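Local coordinates for protein N-methyltransferase (Streptoalloteichus sp. ATCC 53650, PDB 5BSZ) that probably transfers a methyl group from S-adenosylmethionine to a sugar nitrogen, as a sugar N-methyltransferase linked to the trideoxysugar of kedarcidin, at residues Leu21-Arg26 with Asp163-Glu168; Gly105-Ala110 with His137-Gly142; Ser178-Asp183 with Leu208-Ala213; Glu228-Val233 with Leu240-Arg245. One frame throughout, in Å; residues are numbered along the deposited sequence.

Contacts 2 and 4 belong to the Rossmann-like methyltransferase sheet, and contacts 1 and 3 to the separate antiparallel sheet of strands 160-166 to 198-209. Contacts 2 and 4 have centres 17 Å apart and touch through R245, whose backbone N lies 2.8 Å from G142 O in a probable hydrogen bond. Contact 4 also meets contact 3, where A213 packs on the ring of F241. Contacts 1 and 3 have nearest atoms about 8 Å apart, but the centre of contact 1 is 36 Å from that of contact 2. Contact 1 includes L21 of the S-adenosyl-L-homocysteine pocket, and contact 3 includes S178 of the thymidine pocket. The side chain of H137 in contact 2 is about 12 Å from S-adenosyl-L-homocysteine.

Contact 1: Leu21-Arg26 with Asp163-Glu168; sequences LFYRGR and DVVEGE
R26, just past helix 18-24, grips D163 on strand 160-166, outermost within this chain in the four-stranded antiparallel sheet. The polar part is a bidentate, side-on salt bridge. R26 NE reaches D163 OD1 at 2.7 Å, and R26 NH2 reaches D163 OD2 at 2.8 Å from the syn side. The guanidinium and carboxylate planes are only 22° apart, and this near coplanarity keeps both bonds fairly straight. A weak third bond runs from R26 NH2 to OD1. The carboxylate is also tied weakly to its own strand, through V164 N.

The apolar part centres on V165. Its CG2 methyl sits over the centre of the guanidinium face, 3.4 Å from R26 CZ. The same methyl touches Y23 CE1 at 3.5 Å. One branch therefore touches both the arginine and the tyrosine. V164 packs on H162 of the second subunit.

With chi1 of Y23 at -158°, CG lies opposite the backbone N and the ring end reaches the strand. Its hydroxyl is hydrogen-bonded to V172 O on the neighbouring strand, and its ring packs edge-to-face with Y191. Y23 CE2 lies 3.2 Å from D163 OD1, with the ring and carboxylate planes 68° apart.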
# COMPACT_ATOMS: atom_id res chain seq x y z
N LEU A 21 6.69 19.19 6.78
CA LEU A 21 7.73 20.17 7.06
C LEU A 21 7.70 20.54 8.54
O LEU A 21 8.77 20.72 9.13
CB LEU A 21 7.68 21.36 6.08
CG LEU A 21 8.09 21.04 4.62
CD1 LEU A 21 8.61 22.23 3.78
CD2 LEU A 21 9.10 19.90 4.54
N PHE A 22 6.51 20.60 9.15
CA PHE A 22 6.39 20.80 10.61
C PHE A 22 7.23 19.74 11.31
O PHE A 22 8.04 20.00 12.20
CB PHE A 22 4.95 20.64 11.12
CG PHE A 22 4.88 19.98 12.48
CD1 PHE A 22 4.56 18.64 12.61
CD2 PHE A 22 5.21 20.70 13.63
CE1 PHE A 22 4.52 18.03 13.86
CE2 PHE A 22 5.18 20.10 14.88
CZ PHE A 22 4.84 18.76 15.00
N TYR A 23 7.00 18.52 10.85
CA TYR A 23 7.46 17.34 11.53
C TYR A 23 8.99 17.21 11.44
O TYR A 23 9.67 17.14 12.47
CB TYR A 23 6.73 16.14 10.93
CG TYR A 23 6.70 14.98 11.87
CD1 TYR A 23 5.58 14.71 12.65
CD2 TYR A 23 7.81 14.17 12.00
CE1 TYR A 23 5.57 13.64 13.52
CE2 TYR A 23 7.81 13.10 12.87
CZ TYR A 23 6.69 12.84 13.62
OH TYR A 23 6.72 11.75 14.47
N ARG A 24 9.51 17.20 10.22
CA ARG A 24 10.94 17.37 9.97
C ARG A 24 11.58 18.46 10.83
O ARG A 24 12.69 18.30 11.33
CB ARG A 24 11.18 17.73 8.50
CG ARG A 24 11.15 16.57 7.53
CD ARG A 24 11.60 17.06 6.16
NE ARG A 24 11.26 16.14 5.09
CZ ARG A 24 11.11 16.47 3.81
NH1 ARG A 24 11.27 17.73 3.40
NH2 ARG A 24 10.80 15.54 2.92
N GLY A 25 10.87 19.58 10.98
CA GLY A 25 11.41 20.77 11.64
C GLY A 25 11.66 20.67 13.14
O GLY A 25 12.18 21.60 13.75
N ARG A 26 11.32 19.53 13.74
CA ARG A 26 11.16 19.50 15.19
C ARG A 26 12.47 19.66 15.96
O ARG A 26 12.53 20.46 16.91
CB ARG A 26 10.38 18.24 15.60
CG ARG A 26 8.87 18.48 15.58
CD ARG A 26 8.09 17.17 15.53
NE ARG A 26 8.80 16.09 16.21
CZ ARG A 26 8.85 15.94 17.53
NH1 ARG A 26 8.25 16.81 18.33
NH2 ARG A 26 9.50 14.91 18.05
N ASP A 163 11.05 9.29 14.31
CA ASP A 163 10.57 10.25 15.26
C ASP A 163 9.19 9.76 15.69
O ASP A 163 8.54 9.01 14.97
CB ASP A 163 10.42 11.61 14.58
CG ASP A 163 10.27 12.77 15.58
OD1 ASP A 163 9.93 13.89 15.15
OD2 ASP A 163 10.52 12.59 16.79
N VAL A 164 8.72 10.24 16.83
CA VAL A 164 7.39 9.92 17.32
C VAL A 164 6.81 11.16 17.94
O VAL A 164 7.50 11.84 18.69
CB VAL A 164 7.41 8.88 18.45
CG1 VAL A 164 5.97 8.55 18.85
CG2 VAL A 164 8.14 7.61 18.06
N VAL A 165 5.54 11.45 17.67
CA VAL A 165 4.85 12.56 18.34
C VAL A 165 3.53 11.98 18.85
O VAL A 165 2.68 11.58 18.05
CB VAL A 165 4.62 13.71 17.34
CG1 VAL A 165 3.72 14.78 17.92
CG2 VAL A 165 5.96 14.32 16.93
N GLU A 166 3.37 11.92 20.16
CA GLU A 166 2.23 11.29 20.82
C GLU A 166 1.41 12.39 21.48
O GLU A 166 1.84 12.98 22.47
CB GLU A 166 2.68 10.26 21.86
CG GLU A 166 1.51 9.62 22.60
CD GLU A 166 1.96 8.63 23.66
OE1 GLU A 166 1.09 7.95 24.23
OE2 GLU A 166 3.18 8.54 23.91
N GLY A 167 0.26 12.71 20.91
CA GLY A 167 -0.56 13.79 21.40
C GLY A 167 -1.77 13.19 22.10
O GLY A 167 -1.83 11.98 22.36
N GLU A 168 -2.73 14.06 22.41
CA GLU A 168 -4.00 13.63 22.96
C GLU A 168 -4.90 13.09 21.84
O GLU A 168 -5.33 13.82 20.94
CB GLU A 168 -4.69 14.77 23.73
CG GLU A 168 -5.73 14.31 24.75
CD GLU A 168 -5.18 13.49 25.92
OE1 GLU A 168 -3.94 13.33 26.06
OE2 GLU A 168 -5.99 13.00 26.72

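Contact 2: Gly105-Ala110 with His137-Gly142; sequences GRVFDA and HLPVGG
This is a loop-to-loop contact in the methyltransferase fold, between the loop before strand 110-113 and the loop joining helix 124-135 to strand 143-146. One backbone hydrogen bond joins the loops: F108 N donates to H137 O at 2.9 Å. The same oxygen receives a CA-H...O contact from V107 CA at 3.2 Å. F108 CG lies opposite its carbonyl carbon (chi1 -62°), which puts the ring edge by H137 O.

The two strands that follow are parallel neighbours in the Rossmann-like sheet, so the contact brings their entrances together. P139 to G142 form a type II turn, closed by G142 N to P139 O. G142 CA then comes 3.4 Å from D109 O.

Two carbons close on F108 O: P139 CD at 3.0 Å and L138 CD2 at 3.4 Å. V107 CB meets P139 CD at 4.0 Å.

R106 turns away from the other loop. It folds back side-on and gives both NE and NH2 to V107 O, while one face of its guanidinium covers the F108 ring. Its NH2 also forms a salt bridge with D71. H137 sets CD2 3.2 Å from R106 O, and its ND1 is bonded to A133 O.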
# COMPACT_ATOMS: atom_id res chain seq x y z
N GLY A 105 11.33 41.27 -10.31
CA GLY A 105 11.34 42.69 -10.70
C GLY A 105 11.93 43.62 -9.65
O GLY A 105 11.61 44.78 -9.66
N ARG A 106 12.74 43.11 -8.72
CA ARG A 106 13.47 43.89 -7.72
C ARG A 106 14.69 43.12 -7.29
O ARG A 106 14.84 41.91 -7.57
CB ARG A 106 12.62 44.19 -6.47
CG ARG A 106 12.25 42.90 -5.69
CD ARG A 106 11.79 43.24 -4.28
NE ARG A 106 12.86 43.83 -3.50
CZ ARG A 106 12.72 44.24 -2.26
NH1 ARG A 106 11.52 44.23 -1.69
NH2 ARG A 106 13.77 44.77 -1.65
N VAL A 107 15.56 43.83 -6.57
CA VAL A 107 16.70 43.26 -5.90
C VAL A 107 16.55 43.38 -4.40
O VAL A 107 15.65 44.05 -3.87
CB VAL A 107 18.02 43.85 -6.43
CG1 VAL A 107 18.10 43.60 -7.95
CG2 VAL A 107 18.15 45.34 -6.11
N PHE A 108 17.47 42.69 -3.72
CA PHE A 108 17.50 42.56 -2.28
C PHE A 108 18.97 42.65 -1.89
O PHE A 108 19.81 42.28 -2.68
CB PHE A 108 16.97 41.19 -1.85
CG PHE A 108 15.55 40.93 -2.22
CD1 PHE A 108 15.23 40.46 -3.47
CD2 PHE A 108 14.54 41.08 -1.30
CE1 PHE A 108 13.92 40.19 -3.82
CE2 PHE A 108 13.23 40.87 -1.66
CZ PHE A 108 12.90 40.42 -2.90
N ASP A 109 19.27 43.08 -0.66
CA ASP A 109 20.66 43.09 -0.18
C ASP A 109 21.27 41.67 -0.07
O ASP A 109 22.46 41.50 -0.25
CB ASP A 109 20.74 43.73 1.20
CG ASP A 109 20.33 45.23 1.17
OD1 ASP A 109 20.68 45.83 0.15
OD2 ASP A 109 19.61 45.74 2.05
N ALA A 110 20.43 40.69 0.23
CA ALA A 110 20.86 39.27 0.35
C ALA A 110 19.82 38.31 -0.25
O ALA A 110 18.59 38.55 -0.19
CB ALA A 110 21.02 38.92 1.81
N HIS A 137 18.79 38.86 -8.54
CA HIS A 137 18.01 39.59 -7.56
C HIS A 137 18.87 40.29 -6.55
O HIS A 137 18.38 40.62 -5.46
CB HIS A 137 17.03 38.67 -6.85
CG HIS A 137 15.95 38.21 -7.76
ND1 HIS A 137 16.13 37.19 -8.68
CD2 HIS A 137 14.71 38.69 -7.96
CE1 HIS A 137 15.01 37.04 -9.37
NE2 HIS A 137 14.15 37.95 -8.96
N LEU A 138 20.14 40.48 -6.90
CA LEU A 138 21.07 41.21 -6.04
C LEU A 138 21.61 42.46 -6.72
O LEU A 138 21.86 42.43 -7.93
CB LEU A 138 22.31 40.36 -5.74
CG LEU A 138 22.08 39.10 -4.90
CD1 LEU A 138 23.34 38.26 -4.84
CD2 LEU A 138 21.63 39.48 -3.53
N PRO A 139 21.85 43.53 -5.94
CA PRO A 139 22.61 44.64 -6.52
C PRO A 139 24.11 44.33 -6.47
O PRO A 139 24.53 43.31 -5.93
CB PRO A 139 22.33 45.77 -5.55
CG PRO A 139 22.34 45.06 -4.25
CD PRO A 139 21.55 43.79 -4.53
N VAL A 140 24.95 45.24 -6.98
CA VAL A 140 26.40 45.10 -6.80
C VAL A 140 26.67 45.15 -5.33
O VAL A 140 26.07 45.94 -4.60
CB VAL A 140 27.19 46.20 -7.54
CG1 VAL A 140 28.66 46.17 -7.12
CG2 VAL A 140 27.08 45.97 -9.04
N GLY A 141 27.51 44.26 -4.83
CA GLY A 141 27.71 44.20 -3.40
C GLY A 141 26.72 43.32 -2.65
O GLY A 141 26.89 43.11 -1.46
N GLY A 142 25.64 42.88 -3.30
CA GLY A 142 24.70 41.90 -2.71
C GLY A 142 25.33 40.56 -2.37
O GLY A 142 26.29 40.11 -3.02

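Contact 3: Ser178-Asp183 with Leu208-Ala213; sequences SHRIGD and LTLFPA. With THM (thymidine), chain G.
D183 and L210 form the tight part of this contact. L210 N donates to D183 O at 2.8 Å, and the bond is nearly straight at 169°. L210 also lays its side chain against this carbonyl, with CB 3.5 Å from D183 O. T209 packs beside it, its CA 3.6 Å from the same oxygen. One carbonyl of the turn thus takes the backbone bond and most of the close packing.

The other side is looser. The D183 side chain is exposed, and it runs alongside T209, with OD2 4.0 Å from T209 CG2. A water donates to D183 OD2 at 2.8 Å and to L210 O at 2.6 Å, so the carboxylate is linked to the far segment through solvent. R180 is only lightly engaged here. It crosses L210 at about a right angle, with NH2 4.2 Å from L210 CD1. Its main polar partner is D157, through a salt bridge from NE, and NH2 is bonded to P152 O. T209 OG1 is bonded to A121 O and to H2 of the fourth subunit.

Near the end of strand 171-181, S178 OG is hydrogen-bonded to thymidine O3' at 2.7 Å; either could be the donor. The nucleoside is also bonded to T154 O, L156 N and R237 NH1.

G182 and D183 form the turn of the beta hairpin between strands 171-181 and 184-195. It is bonded to L210, just past strand 198-209, and S178 of the thymidine pocket lies on the same hairpin.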
# COMPACT_ATOMS: atom_id res chain seq x y z
N SER A 178 18.04 6.84 3.72
CA SER A 178 18.63 7.43 2.51
C SER A 178 19.71 6.53 1.93
O SER A 178 20.33 5.76 2.65
CB SER A 178 19.11 8.86 2.78
OG SER A 178 20.38 8.90 3.42
N HIS A 179 19.91 6.57 0.62
CA HIS A 179 20.99 5.86 -0.02
C HIS A 179 21.42 6.58 -1.29
O HIS A 179 20.69 7.39 -1.87
CB HIS A 179 20.66 4.40 -0.34
CG HIS A 179 19.68 4.20 -1.45
ND1 HIS A 179 18.31 4.32 -1.28
CD2 HIS A 179 19.86 3.78 -2.72
CE1 HIS A 179 17.71 4.06 -2.41
NE2 HIS A 179 18.63 3.78 -3.32
N ARG A 180 22.62 6.21 -1.71
CA ARG A 180 23.29 6.88 -2.79
C ARG A 180 23.00 6.11 -4.05
O ARG A 180 23.01 4.86 -4.06
CB ARG A 180 24.78 6.87 -2.43
CG ARG A 180 25.72 7.42 -3.48
CD ARG A 180 27.15 6.88 -3.23
NE ARG A 180 27.64 7.05 -1.86
CZ ARG A 180 28.32 8.09 -1.40
NH1 ARG A 180 28.72 8.12 -0.14
NH2 ARG A 180 28.62 9.10 -2.22
N ILE A 181 22.69 6.81 -5.13
CA ILE A 181 22.64 6.25 -6.48
C ILE A 181 23.38 7.14 -7.46
O ILE A 181 22.97 8.29 -7.74
CB ILE A 181 21.21 6.18 -7.02
CG1 ILE A 181 20.29 5.38 -6.09
CG2 ILE A 181 21.19 5.57 -8.43
CD1 ILE A 181 18.85 5.71 -6.44
N GLY A 182 24.48 6.64 -8.02
CA GLY A 182 25.36 7.48 -8.86
C GLY A 182 25.71 8.76 -8.07
O GLY A 182 26.19 8.66 -6.96
N ASP A 183 25.45 9.94 -8.63
CA ASP A 183 25.66 11.20 -7.90
C ASP A 183 24.35 11.81 -7.35
O ASP A 183 24.24 13.02 -7.24
CB ASP A 183 26.45 12.23 -8.73
CG ASP A 183 25.65 12.77 -9.91
OD1 ASP A 183 24.74 12.04 -10.33
OD2 ASP A 183 25.87 13.89 -10.46
N LEU A 208 18.07 14.16 -4.29
CA LEU A 208 18.88 15.35 -4.32
C LEU A 208 20.23 15.04 -4.96
O LEU A 208 20.79 13.95 -4.72
CB LEU A 208 19.11 15.79 -2.87
CG LEU A 208 17.88 16.25 -2.06
CD1 LEU A 208 18.18 16.38 -0.60
CD2 LEU A 208 17.34 17.57 -2.61
N THR A 209 20.73 15.97 -5.78
CA THR A 209 22.02 15.75 -6.43
C THR A 209 23.19 16.01 -5.46
O THR A 209 23.16 16.96 -4.71
CB THR A 209 22.15 16.68 -7.63
OG1 THR A 209 21.01 16.45 -8.41
CG2 THR A 209 23.43 16.39 -8.44
N LEU A 210 24.22 15.16 -5.50
CA LEU A 210 25.44 15.36 -4.78
C LEU A 210 26.45 16.11 -5.65
O LEU A 210 27.04 15.51 -6.58
CB LEU A 210 25.98 13.99 -4.33
CG LEU A 210 25.03 13.13 -3.49
CD1 LEU A 210 25.51 11.67 -3.37
CD2 LEU A 210 24.86 13.78 -2.14
N PHE A 211 26.57 17.42 -5.44
CA PHE A 211 27.51 18.22 -6.24
C PHE A 211 28.81 18.40 -5.49
O PHE A 211 28.80 18.69 -4.29
CB PHE A 211 26.99 19.62 -6.56
CG PHE A 211 25.76 19.66 -7.40
CD1 PHE A 211 24.55 19.97 -6.85
CD2 PHE A 211 25.84 19.47 -8.77
CE1 PHE A 211 23.42 20.03 -7.65
CE2 PHE A 211 24.74 19.55 -9.57
CZ PHE A 211 23.50 19.86 -9.02
N PRO A 212 29.94 18.21 -6.18
CA PRO A 212 31.18 18.54 -5.47
C PRO A 212 31.31 20.05 -5.25
O PRO A 212 30.73 20.84 -5.97
CB PRO A 212 32.29 18.04 -6.43
CG PRO A 212 31.67 17.76 -7.75
CD PRO A 212 30.17 17.61 -7.51
N ALA A 213 32.12 20.43 -4.28
CA ALA A 213 32.43 21.84 -3.99
C ALA A 213 32.67 22.67 -5.24
O ALA A 213 32.14 23.78 -5.31
CB ALA A 213 33.63 21.93 -3.03
O5' THM G . 19.94 14.61 7.91
C5' THM G . 20.23 13.23 7.59
C4' THM G . 20.92 13.10 6.23
O4' THM G . 22.17 13.74 6.47
C3' THM G . 21.25 11.66 5.74
O3' THM G . 20.69 11.39 4.44
C2' THM G . 22.79 11.52 5.70
C1' THM G . 23.22 12.98 5.86
N1 THM G . 24.49 13.35 6.51
C2 THM G . 25.55 13.21 5.60
O2 THM G . 25.25 12.76 4.48
N3 THM G . 26.81 13.52 5.89
C4 THM G . 27.13 14.03 7.09
O4 THM G . 28.33 14.34 7.36
C5 THM G . 26.02 14.20 8.05
C5M THM G . 26.45 14.77 9.38
C6 THM G . 24.71 13.88 7.72
O HOH W 1 27.66 15.50 -9.13

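Contact 4: Glu228-Val233 with Leu240-Arg245; sequences EHLTDV and LFVGVR
E228 and V242 form a hydrogen-bonded antiparallel pair, with E228 N to V242 O at 2.6 Å and V242 N to E228 O at 2.9 Å. L230 and L240 repeat the pattern with two bonds of 2.8 Å, from L230 N to L240 O and from L240 N to L230 O. Between them, H229 and F241 are a non-hydrogen-bonded pair. This is the hairpin of strands 225-230 and 240-245, at the edge of the methyltransferase sheet.

Next outward is the aromatic pair on one face. The rings of H229 and F241 make an offset stack, with centroids 4.3 Å apart and planes at 16°. F241 CE1 lies over the H229 face, 3.5 Å from H229 CG. H229 has CG anti to the backbone N (chi1 -176°), which swings its ring over that of F241. Its NE2 is bonded to R238 O. F241 in turn stacks on Y216 and packs on helix 213-222.

The opposite face carries L230, L240 and V242, with E228 as its charged member. L230 CD1 touches V242 CG2 at 3.9 Å. Past the strand, V233 CG2 meets L240 CD1 at 3.6 Å. Helix 30-44 lies against L230, V233 and V242. E228 OE1 forms a salt bridge with R44 of that helix.

The chemistry implies a two-faced hairpin: backbone bonds hold the strands together, stacked rings meet helix 213-222, and aliphatic groups and the E228 carboxylate meet helix 30-44.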
# COMPACT_ATOMS: atom_id res chain seq x y z
N GLU A 228 33.01 32.27 -2.24
CA GLU A 228 33.71 31.81 -1.06
C GLU A 228 33.08 30.51 -0.58
O GLU A 228 31.88 30.26 -0.73
CB GLU A 228 33.62 32.81 0.09
CG GLU A 228 34.08 34.21 -0.27
CD GLU A 228 33.72 35.20 0.83
OE1 GLU A 228 34.23 35.05 1.95
OE2 GLU A 228 32.86 36.07 0.56
N HIS A 229 33.91 29.68 0.01
CA HIS A 229 33.44 28.58 0.82
C HIS A 229 33.83 28.84 2.27
O HIS A 229 35.01 28.96 2.56
CB HIS A 229 34.04 27.28 0.30
CG HIS A 229 33.52 26.07 1.01
ND1 HIS A 229 34.20 24.87 1.01
CD2 HIS A 229 32.35 25.84 1.65
CE1 HIS A 229 33.49 23.96 1.67
NE2 HIS A 229 32.38 24.54 2.09
N LEU A 230 32.84 28.92 3.15
CA LEU A 230 33.02 29.24 4.56
C LEU A 230 32.78 27.97 5.35
O LEU A 230 31.77 27.31 5.14
CB LEU A 230 32.02 30.31 4.99
CG LEU A 230 32.18 31.63 4.25
CD1 LEU A 230 31.17 32.58 4.84
CD2 LEU A 230 33.63 32.13 4.31
N THR A 231 33.72 27.60 6.21
CA THR A 231 33.60 26.37 7.04
C THR A 231 33.30 26.58 8.53
O THR A 231 33.02 25.63 9.26
CB THR A 231 34.86 25.52 6.88
OG1 THR A 231 35.97 26.24 7.43
CG2 THR A 231 35.11 25.29 5.40
N ASP A 232 33.25 27.83 8.98
CA ASP A 232 32.95 28.11 10.38
C ASP A 232 31.47 28.47 10.53
O ASP A 232 31.02 28.85 11.61
CB ASP A 232 33.86 29.23 10.92
CG ASP A 232 33.83 30.50 10.07
OD1 ASP A 232 33.84 30.43 8.82
OD2 ASP A 232 33.80 31.60 10.65
N VAL A 233 30.69 28.33 9.46
CA VAL A 233 29.24 28.44 9.59
C VAL A 233 28.67 27.31 8.76
O VAL A 233 29.42 26.66 8.03
CB VAL A 233 28.72 29.78 9.00
CG1 VAL A 233 28.86 30.90 10.03
CG2 VAL A 233 29.46 30.16 7.71
N LEU A 240 29.21 26.73 4.05
CA LEU A 240 28.32 27.52 3.22
C LEU A 240 29.06 27.99 2.02
O LEU A 240 30.25 28.31 2.13
CB LEU A 240 27.77 28.71 4.01
CG LEU A 240 26.85 28.47 5.19
CD1 LEU A 240 26.46 29.83 5.75
CD2 LEU A 240 25.57 27.70 4.87
N PHE A 241 28.38 28.09 0.89
CA PHE A 241 28.91 28.79 -0.27
C PHE A 241 28.30 30.18 -0.36
O PHE A 241 27.06 30.34 -0.29
CB PHE A 241 28.71 28.01 -1.55
CG PHE A 241 29.46 26.72 -1.57
CD1 PHE A 241 30.83 26.70 -1.85
CD2 PHE A 241 28.84 25.54 -1.22
CE1 PHE A 241 31.52 25.50 -1.83
CE2 PHE A 241 29.53 24.35 -1.17
CZ PHE A 241 30.86 24.31 -1.49
N VAL A 242 29.18 31.16 -0.45
CA VAL A 242 28.74 32.58 -0.46
C VAL A 242 29.33 33.29 -1.66
O VAL A 242 30.47 33.00 -2.06
CB VAL A 242 29.14 33.32 0.82
CG1 VAL A 242 28.70 34.78 0.79
CG2 VAL A 242 28.52 32.64 2.03
N GLY A 243 28.54 34.18 -2.24
CA GLY A 243 28.98 34.97 -3.38
C GLY A 243 28.61 36.42 -3.15
O GLY A 243 27.53 36.73 -2.60
N VAL A 244 29.53 37.31 -3.54
CA VAL A 244 29.25 38.73 -3.49
C VAL A 244 29.14 39.19 -4.89
O VAL A 244 30.05 38.97 -5.70
CB VAL A 244 30.34 39.52 -2.76
CG1 VAL A 244 30.11 41.02 -2.90
CG2 VAL A 244 30.36 39.07 -1.31
N ARG A 245 28.00 39.77 -5.24
CA ARG A 245 27.81 40.12 -6.63
C ARG A 245 28.82 41.24 -7.06
O ARG A 245 28.91 42.28 -6.39
CB ARG A 245 26.39 40.61 -6.80
CG ARG A 245 26.04 41.16 -8.14
CD ARG A 245 25.73 40.10 -9.15
NE ARG A 245 24.61 40.57 -9.97
CZ ARG A 245 24.36 40.12 -11.19
NH1 ARG A 245 23.30 40.59 -11.83
NH2 ARG A 245 25.15 39.21 -11.75